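Side-chain contact in erythrocyte membrane protein 1 (Plasmodium falciparum, PDB 2XU0), which probably binds host cell-surface receptors; this chain is its N-terminal segment and first Duffy-binding-like domain, a domain involved in rosetting: residues Arg136-Gln141 / Lys166-Tyr171. The protein carries 10 engineered substitutions. Residues are numbered along the deposited sequence; the frame is centred on the assembly and turned at random.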
loop_
_atom_site.group_PDB
_atom_site.type_symbol
_atom_site.label_atom_id
_atom_site.label_comp_id
_atom_site.label_asym_id
_atom_site.label_seq_id
_atom_site.Cartn_x
_atom_site.Cartn_y
_atom_site.Cartn_z
ATOM N N ARG A 136 -6.127 -6.351 3.921
ATOM C CA ARG A 136 -6.745 -7.311 4.852
ATOM C C ARG A 136 -8.274 -7.133 4.987
ATOM O O ARG A 136 -9.030 -8.107 4.930
ATOM C CB ARG A 136 -6.101 -7.179 6.241
ATOM C CG ARG A 136 -4.679 -7.709 6.340
ATOM C CD ARG A 136 -4.178 -7.566 7.755
ATOM N NE ARG A 136 -4.653 -8.691 8.567
ATOM C CZ ARG A 136 -4.225 -8.961 9.794
ATOM N NH1 ARG A 136 -3.326 -8.176 10.379
ATOM N NH2 ARG A 136 -4.693 -10.015 10.450
ATOM N N HIS A 137 -8.722 -5.887 5.100
ATOM C CA HIS A 137 -10.137 -5.591 5.318
ATOM C C HIS A 137 -10.875 -5.023 4.121
ATOM O O HIS A 137 -11.939 -4.444 4.290
ATOM C CB HIS A 137 -10.288 -4.717 6.569
ATOM C CG HIS A 137 -9.377 -5.117 7.682
ATOM N ND1 HIS A 137 -9.491 -6.358 8.307
ATOM C CD2 HIS A 137 -8.360 -4.433 8.250
ATOM C CE1 HIS A 137 -8.545 -6.377 9.233
ATOM N NE2 HIS A 137 -7.844 -5.239 9.240
ATOM N N ILE A 138 -10.346 -5.249 2.902
ATOM C CA ILE A 138 -10.943 -4.804 1.641
ATOM C C ILE A 138 -12.436 -5.199 1.533
ATOM O O ILE A 138 -12.824 -6.294 1.972
ATOM C CB ILE A 138 -10.082 -5.273 0.417
ATOM C CG1 ILE A 138 -9.868 -4.129 -0.580
ATOM C CG2 ILE A 138 -10.637 -6.555 -0.274
ATOM C CD1 ILE A 138 -8.807 -4.384 -1.674
ATOM N N CYS A 139 -13.256 -4.311 0.947
ATOM C CA CYS A 139 -14.698 -4.549 0.790
ATOM C C CYS A 139 -15.027 -5.439 -0.401
ATOM O O CYS A 139 -15.539 -4.947 -1.408
ATOM C CB CYS A 139 -15.467 -3.230 0.743
ATOM S SG CYS A 139 -15.262 -2.202 2.217
ATOM N N ASP A 140 -14.781 -6.763 -0.266
ATOM C CA ASP A 140 -14.956 -7.782 -1.309
ATOM C C ASP A 140 -16.094 -8.793 -1.026
ATOM O O ASP A 140 -16.292 -9.738 -1.796
ATOM C CB ASP A 140 -13.610 -8.565 -1.460
ATOM C CG ASP A 140 -13.236 -9.462 -0.270
ATOM O OD1 ASP A 140 -13.834 -9.294 0.831
ATOM O OD2 ASP A 140 -12.310 -10.278 -0.413
ATOM N N GLN A 141 -16.818 -8.602 0.081
ATOM C CA GLN A 141 -17.880 -9.499 0.542
ATOM C C GLN A 141 -18.934 -9.954 -0.466
ATOM O O GLN A 141 -19.275 -11.139 -0.486
ATOM C CB GLN A 141 -18.451 -9.021 1.868
ATOM C CG GLN A 141 -18.847 -10.161 2.795
ATOM C CD GLN A 141 -20.338 -10.353 2.890
ATOM O OE1 GLN A 141 -20.821 -11.480 2.984
ATOM N NE2 GLN A 141 -21.091 -9.254 2.919
ATOM N N LYS A 166 -17.319 0.835 -5.901
ATOM C CA LYS A 166 -18.079 1.919 -5.266
ATOM C C LYS A 166 -17.900 1.906 -3.737
ATOM O O LYS A 166 -17.456 2.907 -3.141
ATOM C CB LYS A 166 -19.572 1.811 -5.646
ATOM C CG LYS A 166 -20.495 2.762 -4.855
ATOM C CD LYS A 166 -21.958 2.304 -4.889
ATOM C CE LYS A 166 -22.903 3.157 -4.061
ATOM N NZ LYS A 166 -22.719 2.974 -2.593
ATOM N N TYR A 167 -18.165 0.742 -3.117
ATOM C CA TYR A 167 -18.065 0.623 -1.661
ATOM C C TYR A 167 -16.693 0.725 -1.114
ATOM O O TYR A 167 -16.489 1.481 -0.157
ATOM C CB TYR A 167 -18.803 -0.616 -1.154
ATOM C CG TYR A 167 -20.302 -0.400 -1.118
ATOM C CD1 TYR A 167 -21.100 -0.741 -2.205
ATOM C CD2 TYR A 167 -20.911 0.231 -0.034
ATOM C CE1 TYR A 167 -22.481 -0.563 -2.175
ATOM C CE2 TYR A 167 -22.292 0.441 -0.003
ATOM C CZ TYR A 167 -23.075 0.028 -1.070
ATOM O OH TYR A 167 -24.433 0.223 -1.049
ATOM N N GLU A 168 -15.714 0.047 -1.764
ATOM C CA GLU A 168 -14.302 0.132 -1.339
ATOM C C GLU A 168 -13.826 1.601 -1.358
ATOM O O GLU A 168 -13.219 2.070 -0.389
ATOM C CB GLU A 168 -13.404 -0.766 -2.252
ATOM C CG GLU A 168 -11.912 -0.697 -1.924
ATOM C CD GLU A 168 -11.482 -1.033 -0.506
ATOM O OE1 GLU A 168 -12.200 -1.803 0.177
ATOM O OE2 GLU A 168 -10.381 -0.588 -0.106
ATOM N N GLY A 169 -14.126 2.299 -2.463
ATOM C CA GLY A 169 -13.820 3.716 -2.638
ATOM C C GLY A 169 -14.464 4.565 -1.563
ATOM O O GLY A 169 -13.814 5.433 -0.968
ATOM N N ASN A 170 -15.763 4.281 -1.275
ATOM C CA ASN A 170 -16.465 4.994 -0.210
ATOM C C ASN A 170 -15.773 4.817 1.112
ATOM O O ASN A 170 -15.518 5.817 1.786
ATOM C CB ASN A 170 -17.935 4.592 -0.146
ATOM C CG ASN A 170 -18.829 5.802 -0.143
ATOM O OD1 ASN A 170 -18.665 6.735 0.661
ATOM N ND2 ASN A 170 -19.729 5.855 -1.103
ATOM N N TYR A 171 -15.340 3.571 1.452
ATOM C CA TYR A 171 -14.626 3.400 2.719
ATOM C C TYR A 171 -13.352 4.217 2.703
ATOM O O TYR A 171 -13.107 4.961 3.648
ATOM C CB TYR A 171 -14.315 1.915 3.086
ATOM C CG TYR A 171 -13.341 1.873 4.250
ATOM C CD1 TYR A 171 -13.790 1.993 5.562
ATOM C CD2 TYR A 171 -11.963 1.915 4.033
ATOM C CE1 TYR A 171 -12.896 2.125 6.627
ATOM C CE2 TYR A 171 -11.066 2.088 5.083
ATOM C CZ TYR A 171 -11.535 2.152 6.384
ATOM O OH TYR A 171 -10.651 2.283 7.422
#
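A buried carboxylate-to-backbone hydrogen bond joins C139, in the loop after helix 133-136 of the Duffy-binding-like domain, to E168 on helix 154-175. C139 is the centre of an inverse gamma turn, and its CA lies 5.2 Å from that of E168, the shortest such separation between 136-141 and 166-171. The evidence for the bond is its geometry: C139 N donates its N-H to E168 OE1 at 2.8 Å and 173°, meeting the oxygen nearly along its C-O bond direction. E168 gets there with CG anti to its backbone N (chi1 178°) and a bend at chi2 (57°) that turns the carboxylate toward the loop. The same OE1 forms a salt bridge with R104 and OE2 is hydrogen-bonded to S195 of helix 186-204, so both oxygens are satisfied despite burial, which would be consistent with a charged carboxylate. I138 crosses the E168 side chain at about a right angle; I138 CG1 lies 3.4 Å from E168 OE1 and 3.5 Å from E168 CD. C139 is also tied covalently to C97 by a disulfide. The half-cystine sulfur completes the contact, C139 SG lying 3.7 Å from E168 OE1 and 4.3 Å from Y171 CB.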